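Local coordinates for protein S-adenosylmethionine:tRNA ribosyltransferase-isomerase (Thermus thermophilus, PDB 1WDI) that probably transfers and isomerises the ribose of S-adenosylmethionine onto the 7-aminomethyl group of 7-deazaguanine in tRNA, giving epoxyqueuosine for the queuosine pathway, at residues Lys43-Leu48 against Gly186-Pro191; His229-Ala234 against Gly257-Arg262. All blocks are in the same frame, centred on the assembly; numbering follows the deposited sequence.

Overall arrangement
The two contacts show how one curled mixed sheet serves both as a wall for apolar packing and as the support of a strand-helix salt bridge. Contact 1 is apolar and lies about 17 Å from the centre of the chain; contact 2 is charged and lies about 6 Å from it. Their centres are about 21 Å apart and their nearest atoms about 6 Å, without touching. Strand 296-300 relates them: Phe298 packs on Val45, His188 and Phe189 in contact 1, while its backbone is hydrogen-bonded to Gly257 of contact 2. A citrate, probably from the crystallisation liquor, binds Thr258 and Thr259, and may mark a pocket at contact 2.

Contact 1: Lys43-Leu48 against Gly186-Pro191; sequences KRVRDL and GLHFTP
The Phe189 ring is met obliquely by the CD2 methyl of Leu48, while the His188 ring takes the CG2 methyl of Val45 in a similarly slanting approach. Around Phe189 the aromatic cluster is completed by Phe60 and Phe298, each in an edge-to-face stack with it. The motif is a 3-10 turn at the end of strand 40-44 packed against the N-cap turn of helix 191-199, two distant parts of the chain whose touching side chains are mainly apolar; Arg46 O also takes a hydrogen bond from Arg196 of that helix. Leu48 CD2 lies 3.6 Å from Phe189 CE2 and equally near CZ, so the methyl meets the far side of the ring at these two neighbouring carbons, with the two side chains at about a right angle. The Val45 methyls straddle the root of His188: CG2 is 4.0 Å from His188 CB, and CG1, anti to its backbone N (chi1 173°), reaches to 3.8 Å from His188 O. The polar end of that imidazole is engaged beyond the turn, where NE2 is hydrogen-bonded to Asn300 OD1. Thr190 OG1 caps the helix by bonding to Leu193 N. Across the opposing turn, Arg44 N donates to Asp47 OD2 on the anti side of the carboxylate, at 3.1 Å.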
ATOM      1  N   LYS A  43     -12.756  -3.963  19.625  1.00 19.51           N
ATOM      2  CA  LYS A  43     -11.499  -3.682  20.306  1.00 20.89           C
ATOM      3  C   LYS A  43     -10.811  -2.428  19.791  1.00 21.86           C
ATOM      4  O   LYS A  43     -11.435  -1.530  19.221  1.00 22.51           O
ATOM      5  CB  LYS A  43     -10.545  -4.871  20.114  1.00 21.99           C
ATOM      6  CG  LYS A  43     -11.036  -6.193  20.708  1.00 24.14           C
ATOM      7  CD  LYS A  43     -10.764  -6.248  22.206  1.00 23.16           C
ATOM      8  CE  LYS A  43     -11.455  -7.440  22.856  1.00 27.14           C
ATOM      9  NZ  LYS A  43     -11.095  -7.555  24.301  1.00 27.38           N
ATOM     10  N   ARG A  44      -9.507  -2.384  20.030  1.00 22.06           N
ATOM     11  CA  ARG A  44      -8.654  -1.301  19.572  1.00 21.24           C
ATOM     12  C   ARG A  44      -7.473  -1.994  18.913  1.00 20.32           C
ATOM     13  O   ARG A  44      -7.219  -3.168  19.177  1.00 19.45           O
ATOM     14  CB  ARG A  44      -8.220  -0.424  20.756  1.00 22.85           C
ATOM     15  CG  ARG A  44      -9.343   0.529  21.156  1.00 24.43           C
ATOM     16  CD  ARG A  44      -9.095   1.384  22.388  1.00 26.12           C
ATOM     17  NE  ARG A  44     -10.206   2.326  22.510  1.00 31.80           N
ATOM     18  CZ  ARG A  44     -10.439   3.113  23.553  1.00 34.79           C
ATOM     19  NH1 ARG A  44      -9.634   3.091  24.608  1.00 41.11           N
ATOM     20  NH2 ARG A  44     -11.487   3.920  23.541  1.00 31.56           N
ATOM     21  N   VAL A  45      -6.777  -1.292  18.029  1.00 20.80           N
ATOM     22  CA  VAL A  45      -5.631  -1.880  17.350  1.00 18.94           C
ATOM     23  C   VAL A  45      -4.608  -2.404  18.352  1.00 20.05           C
ATOM     24  O   VAL A  45      -3.978  -3.438  18.123  1.00 19.29           O
ATOM     25  CB  VAL A  45      -4.952  -0.848  16.413  1.00 20.76           C
ATOM     26  CG1 VAL A  45      -3.660  -1.424  15.842  1.00 18.53           C
ATOM     27  CG2 VAL A  45      -5.910  -0.471  15.284  1.00 19.41           C
ATOM     28  N   ARG A  46      -4.449  -1.705  19.473  1.00 18.61           N
ATOM     29  CA  ARG A  46      -3.481  -2.147  20.471  1.00 22.31           C
ATOM     30  C   ARG A  46      -3.811  -3.536  21.028  1.00 21.09           C
ATOM     31  O   ARG A  46      -2.962  -4.180  21.643  1.00 20.01           O
ATOM     32  CB  ARG A  46      -3.386  -1.134  21.621  1.00 25.25           C
ATOM     33  CG  ARG A  46      -4.558  -1.154  22.586  1.00 31.06           C
ATOM     34  CD  ARG A  46      -4.311  -0.205  23.756  1.00 36.77           C
ATOM     35  NE  ARG A  46      -2.982  -0.384  24.344  1.00 42.15           N
ATOM     36  CZ  ARG A  46      -2.602  -1.432  25.070  1.00 44.84           C
ATOM     37  NH1 ARG A  46      -3.446  -2.426  25.314  1.00 45.50           N
ATOM     38  NH2 ARG A  46      -1.366  -1.484  25.556  1.00 47.00           N
ATOM     39  N   ASP A  47      -5.037  -4.007  20.802  1.00 20.55           N
ATOM     40  CA  ASP A  47      -5.437  -5.324  21.300  1.00 19.94           C
ATOM     41  C   ASP A  47      -5.102  -6.468  20.357  1.00 20.47           C
ATOM     42  O   ASP A  47      -5.362  -7.633  20.668  1.00 21.77           O
ATOM     43  CB  ASP A  47      -6.937  -5.351  21.590  1.00 19.63           C
ATOM     44  CG  ASP A  47      -7.311  -4.454  22.735  1.00 18.10           C
ATOM     45  OD1 ASP A  47      -6.637  -4.544  23.771  1.00 22.96           O
ATOM     46  OD2 ASP A  47      -8.271  -3.667  22.599  1.00 23.51           O
ATOM     47  N   LEU A  48      -4.520  -6.136  19.212  1.00 20.54           N
ATOM     48  CA  LEU A  48      -4.152  -7.138  18.217  1.00 21.77           C
ATOM     49  C   LEU A  48      -3.432  -8.375  18.781  1.00 22.51           C
ATOM     50  O   LEU A  48      -3.739  -9.503  18.389  1.00 20.47           O
ATOM     51  CB  LEU A  48      -3.299  -6.486  17.121  1.00 19.23           C
ATOM     52  CG  LEU A  48      -2.856  -7.359  15.942  1.00 22.63           C
ATOM     53  CD1 LEU A  48      -4.079  -7.906  15.198  1.00 18.78           C
ATOM     54  CD2 LEU A  48      -1.979  -6.527  15.001  1.00 18.18           C
ATOM     55  N   GLY A 186      -1.111  -0.014   7.656  1.00 27.29           N
ATOM     56  CA  GLY A 186       0.090  -0.075   8.472  1.00 27.09           C
ATOM     57  C   GLY A 186       0.299   1.124   9.382  1.00 28.15           C
ATOM     58  O   GLY A 186       1.045   1.042  10.356  1.00 30.07           O
ATOM     59  N   LEU A 187      -0.359   2.238   9.072  1.00 28.87           N
ATOM     60  CA  LEU A 187      -0.224   3.458   9.866  1.00 29.76           C
ATOM     61  C   LEU A 187      -0.704   3.274  11.306  1.00 29.00           C
ATOM     62  O   LEU A 187      -0.265   3.992  12.206  1.00 28.28           O
ATOM     63  CB  LEU A 187      -1.011   4.601   9.221  1.00 33.61           C
ATOM     64  CG  LEU A 187      -0.938   5.961   9.936  1.00 37.72           C
ATOM     65  CD1 LEU A 187       0.402   6.625   9.632  1.00 39.12           C
ATOM     66  CD2 LEU A 187      -2.080   6.858   9.479  1.00 38.45           C
ATOM     67  N   HIS A 188      -1.597   2.308  11.514  1.00 26.71           N
ATOM     68  CA  HIS A 188      -2.161   2.032  12.838  1.00 24.20           C
ATOM     69  C   HIS A 188      -1.172   1.479  13.853  1.00 23.08           C
ATOM     70  O   HIS A 188      -1.411   1.554  15.061  1.00 21.80           O
ATOM     71  CB  HIS A 188      -3.331   1.057  12.706  1.00 22.78           C
ATOM     72  CG  HIS A 188      -4.442   1.567  11.843  1.00 23.76           C
ATOM     73  ND1 HIS A 188      -5.190   2.677  12.173  1.00 24.62           N
ATOM     74  CD2 HIS A 188      -4.936   1.117  10.665  1.00 23.29           C
ATOM     75  CE1 HIS A 188      -6.099   2.885  11.237  1.00 25.22           C
ATOM     76  NE2 HIS A 188      -5.966   1.953  10.310  1.00 21.76           N
ATOM     77  N   PHE A 189      -0.070   0.917  13.367  1.00 23.19           N
ATOM     78  CA  PHE A 189       0.935   0.342  14.246  1.00 23.83           C
ATOM     79  C   PHE A 189       1.900   1.377  14.813  1.00 25.61           C
ATOM     80  O   PHE A 189       2.230   2.366  14.165  1.00 28.84           O
ATOM     81  CB  PHE A 189       1.739  -0.746  13.519  1.00 22.80           C
ATOM     82  CG  PHE A 189       0.943  -1.981  13.192  1.00 20.00           C
ATOM     83  CD1 PHE A 189      -0.056  -1.948  12.220  1.00 20.62           C
ATOM     84  CD2 PHE A 189       1.192  -3.180  13.856  1.00 19.03           C
ATOM     85  CE1 PHE A 189      -0.794  -3.093  11.913  1.00 21.27           C
ATOM     86  CE2 PHE A 189       0.464  -4.328  13.560  1.00 20.99           C
ATOM     87  CZ  PHE A 189      -0.536  -4.286  12.580  1.00 19.78           C
ATOM     88  N   THR A 190       2.348   1.129  16.036  1.00 24.71           N
ATOM     89  CA  THR A 190       3.291   2.001  16.717  1.00 23.22           C
ATOM     90  C   THR A 190       4.492   1.142  17.073  1.00 24.00           C
ATOM     91  O   THR A 190       4.410  -0.086  17.051  1.00 23.24           O
ATOM     92  CB  THR A 190       2.719   2.528  18.040  1.00 23.57           C
ATOM     93  OG1 THR A 190       2.326   1.411  18.846  1.00 22.73           O
ATOM     94  CG2 THR A 190       1.512   3.440  17.799  1.00 22.22           C
ATOM     95  N   PRO A 191       5.626   1.776  17.404  1.00 24.91           N
ATOM     96  CA  PRO A 191       6.809   0.995  17.766  1.00 25.39           C
ATOM     97  C   PRO A 191       6.484   0.078  18.947  1.00 25.33           C
ATOM     98  O   PRO A 191       6.979  -1.045  19.027  1.00 26.86           O
ATOM     99  CB  PRO A 191       7.832   2.075  18.122  1.00 27.00           C
ATOM    100  CG  PRO A 191       7.468   3.183  17.182  1.00 26.14           C
ATOM    101  CD  PRO A 191       5.954   3.210  17.294  1.00 24.81           C
TER

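Contact 2: His229-Ala234 against Gly257-Arg262; sequences HAEPYA and GTTVVR
Glu231 and Arg262 reach each other through contrasting torsions: the glutamate is extended, with CG anti to the backbone N (chi1 178°), whereas the arginine chain turns at chi3 (58°) and brings one face of its guanidinium under a single carboxylate oxygen, OE1. Such a salt bridge between a strand and a helix illustrates charge pairing without a directed bond. Glu231 OE1 lies over that face, 3.3 Å from Arg262 NE and offset toward the rim; the two planes are 55° apart, and no N-H points at the oxygen. The directed bond runs instead at the edge, where Arg262 NH2 donates in its own plane to His229 O at 3.0 Å, nearly along the C=O axis. The other carboxylate oxygen, OE2, comes 3.1 Å from Thr259 O, two acceptors facing each other, a closeness that the positive charge of Arg262 probably helps to offset. OE2 also lies 3.3 Å from Thr259 CG2, whereas the OG1 branch of that threonine hydrogen-bonds a citrate that Thr258 N also binds at the helix start. A methionine in place of Arg262 would probably leave the Glu231 carboxylate without its countercharge and His229 O without this donor. Strand 231-235, which carries the glutamate, runs antiparallel to both 203-211 and 277-281, and Leu209 of the former touches Glu231 and Thr259. Arg262 packs on Leu311 of helix 307-316, while its NH2 makes a weak second hydrogen bond back to the sheet, at Thr281 O of strand 277-281.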
ATOM      1  N   HIS A 229      -5.225  -0.488 -11.616  1.00 67.11           N
ATOM      2  CA  HIS A 229      -3.945   0.154 -11.341  1.00 65.17           C
ATOM      3  C   HIS A 229      -2.880  -0.897 -11.029  1.00 62.24           C
ATOM      4  O   HIS A 229      -2.912  -1.525  -9.970  1.00 62.40           O
ATOM      5  CB  HIS A 229      -4.084   1.108 -10.151  1.00 67.51           C
ATOM      6  CG  HIS A 229      -5.233   2.063 -10.268  1.00 70.53           C
ATOM      7  ND1 HIS A 229      -5.369   2.942 -11.322  1.00 71.57           N
ATOM      8  CD2 HIS A 229      -6.296   2.281  -9.458  1.00 71.03           C
ATOM      9  CE1 HIS A 229      -6.466   3.659 -11.156  1.00 71.59           C
ATOM     10  NE2 HIS A 229      -7.047   3.278 -10.032  1.00 71.93           N
ATOM     11  N   ALA A 230      -1.942  -1.086 -11.953  1.00 58.41           N
ATOM     12  CA  ALA A 230      -0.871  -2.060 -11.771  1.00 54.86           C
ATOM     13  C   ALA A 230      -0.085  -1.756 -10.499  1.00 51.95           C
ATOM     14  O   ALA A 230       0.122  -0.595 -10.150  1.00 52.46           O
ATOM     15  CB  ALA A 230       0.061  -2.048 -12.978  1.00 54.68           C
ATOM     16  N   GLU A 231       0.349  -2.804  -9.809  1.00 47.32           N
ATOM     17  CA  GLU A 231       1.103  -2.645  -8.573  1.00 42.96           C
ATOM     18  C   GLU A 231       2.458  -3.345  -8.653  1.00 39.29           C
ATOM     19  O   GLU A 231       2.532  -4.572  -8.618  1.00 36.02           O
ATOM     20  CB  GLU A 231       0.301  -3.212  -7.395  1.00 44.17           C
ATOM     21  CG  GLU A 231       1.012  -3.150  -6.045  1.00 44.04           C
ATOM     22  CD  GLU A 231       0.207  -3.799  -4.925  1.00 46.02           C
ATOM     23  OE1 GLU A 231      -0.970  -3.420  -4.741  1.00 45.68           O
ATOM     24  OE2 GLU A 231       0.752  -4.684  -4.227  1.00 43.09           O
ATOM     25  N   PRO A 232       3.545  -2.568  -8.784  1.00 37.06           N
ATOM     26  CA  PRO A 232       4.892  -3.138  -8.862  1.00 34.67           C
ATOM     27  C   PRO A 232       5.398  -3.365  -7.439  1.00 31.77           C
ATOM     28  O   PRO A 232       5.304  -2.477  -6.597  1.00 32.93           O
ATOM     29  CB  PRO A 232       5.674  -2.062  -9.608  1.00 35.47           C
ATOM     30  CG  PRO A 232       5.052  -0.799  -9.086  1.00 38.08           C
ATOM     31  CD  PRO A 232       3.564  -1.123  -9.085  1.00 38.10           C
ATOM     32  N   TYR A 233       5.935  -4.550  -7.169  1.00 28.32           N
ATOM     33  CA  TYR A 233       6.412  -4.868  -5.828  1.00 26.48           C
ATOM     34  C   TYR A 233       7.630  -5.778  -5.854  1.00 27.06           C
ATOM     35  O   TYR A 233       7.998  -6.323  -6.892  1.00 24.85           O
ATOM     36  CB  TYR A 233       5.298  -5.573  -5.046  1.00 24.94           C
ATOM     37  CG  TYR A 233       4.898  -6.886  -5.684  1.00 22.83           C
ATOM     38  CD1 TYR A 233       5.644  -8.048  -5.469  1.00 23.58           C
ATOM     39  CD2 TYR A 233       3.814  -6.951  -6.560  1.00 22.64           C
ATOM     40  CE1 TYR A 233       5.323  -9.244  -6.118  1.00 23.08           C
ATOM     41  CE2 TYR A 233       3.483  -8.134  -7.210  1.00 21.41           C
ATOM     42  CZ  TYR A 233       4.241  -9.278  -6.986  1.00 23.68           C
ATOM     43  OH  TYR A 233       3.910 -10.451  -7.629  1.00 21.76           O
ATOM     44  N   ALA A 234       8.239  -5.952  -4.689  1.00 26.31           N
ATOM     45  CA  ALA A 234       9.394  -6.824  -4.564  1.00 26.94           C
ATOM     46  C   ALA A 234       9.272  -7.577  -3.253  1.00 25.18           C
ATOM     47  O   ALA A 234       8.986  -6.986  -2.214  1.00 25.83           O
ATOM     48  CB  ALA A 234      10.690  -6.012  -4.593  1.00 26.36           C
ATOM     49  N   GLY A 257      -2.902  -5.017   5.396  1.00 19.74           N
ATOM     50  CA  GLY A 257      -3.221  -4.196   4.248  1.00 18.52           C
ATOM     51  C   GLY A 257      -3.445  -5.006   2.989  1.00 18.19           C
ATOM     52  O   GLY A 257      -2.888  -6.085   2.829  1.00 19.37           O
ATOM     53  N   THR A 258      -4.269  -4.474   2.095  1.00 18.23           N
ATOM     54  CA  THR A 258      -4.591  -5.134   0.834  1.00 20.44           C
ATOM     55  C   THR A 258      -3.436  -5.119  -0.171  1.00 21.28           C
ATOM     56  O   THR A 258      -3.400  -5.923  -1.098  1.00 24.00           O
ATOM     57  CB  THR A 258      -5.816  -4.481   0.191  1.00 18.80           C
ATOM     58  OG1 THR A 258      -5.592  -3.072   0.068  1.00 21.06           O
ATOM     59  CG2 THR A 258      -7.048  -4.719   1.048  1.00 19.56           C
ATOM     60  N   THR A 259      -2.501  -4.197   0.007  1.00 21.98           N
ATOM     61  CA  THR A 259      -1.352  -4.123  -0.881  1.00 22.13           C
ATOM     62  C   THR A 259      -0.554  -5.398  -0.659  1.00 22.19           C
ATOM     63  O   THR A 259      -0.107  -6.037  -1.611  1.00 19.98           O
ATOM     64  CB  THR A 259      -0.500  -2.890  -0.562  1.00 23.38           C
ATOM     65  OG1 THR A 259      -1.308  -1.721  -0.724  1.00 24.75           O
ATOM     66  CG2 THR A 259       0.700  -2.801  -1.503  1.00 25.60           C
ATOM     67  N   VAL A 260      -0.398  -5.775   0.607  1.00 21.11           N
ATOM     68  CA  VAL A 260       0.308  -7.002   0.953  1.00 19.21           C
ATOM     69  C   VAL A 260      -0.471  -8.191   0.390  1.00 19.15           C
ATOM     70  O   VAL A 260       0.111  -9.128  -0.154  1.00 20.17           O
ATOM     71  CB  VAL A 260       0.425  -7.170   2.480  1.00 19.52           C
ATOM     72  CG1 VAL A 260       0.655  -8.631   2.820  1.00 15.86           C
ATOM     73  CG2 VAL A 260       1.572  -6.305   3.018  1.00 17.39           C
ATOM     74  N   VAL A 261      -1.791  -8.162   0.533  1.00 18.44           N
ATOM     75  CA  VAL A 261      -2.609  -9.255   0.009  1.00 17.05           C
ATOM     76  C   VAL A 261      -2.358  -9.439  -1.497  1.00 18.73           C
ATOM     77  O   VAL A 261      -2.052 -10.537  -1.959  1.00 17.22           O
ATOM     78  CB  VAL A 261      -4.116  -8.982   0.209  1.00 17.88           C
ATOM     79  CG1 VAL A 261      -4.934 -10.047  -0.513  1.00 13.13           C
ATOM     80  CG2 VAL A 261      -4.458  -8.959   1.704  1.00 16.19           C
ATOM     81  N   ARG A 262      -2.482  -8.352  -2.252  1.00 19.15           N
ATOM     82  CA  ARG A 262      -2.300  -8.406  -3.704  1.00 22.99           C
ATOM     83  C   ARG A 262      -0.910  -8.887  -4.112  1.00 22.46           C
ATOM     84  O   ARG A 262      -0.767  -9.657  -5.058  1.00 22.83           O
ATOM     85  CB  ARG A 262      -2.572  -7.025  -4.314  1.00 23.99           C
ATOM     86  CG  ARG A 262      -4.004  -6.528  -4.124  1.00 27.80           C
ATOM     87  CD  ARG A 262      -4.138  -5.066  -4.532  1.00 31.34           C
ATOM     88  NE  ARG A 262      -3.740  -4.853  -5.918  1.00 39.95           N
ATOM     89  CZ  ARG A 262      -3.709  -3.668  -6.518  1.00 42.22           C
ATOM     90  NH1 ARG A 262      -4.056  -2.574  -5.852  1.00 45.02           N
ATOM     91  NH2 ARG A 262      -3.331  -3.576  -7.787  1.00 44.07           N
TER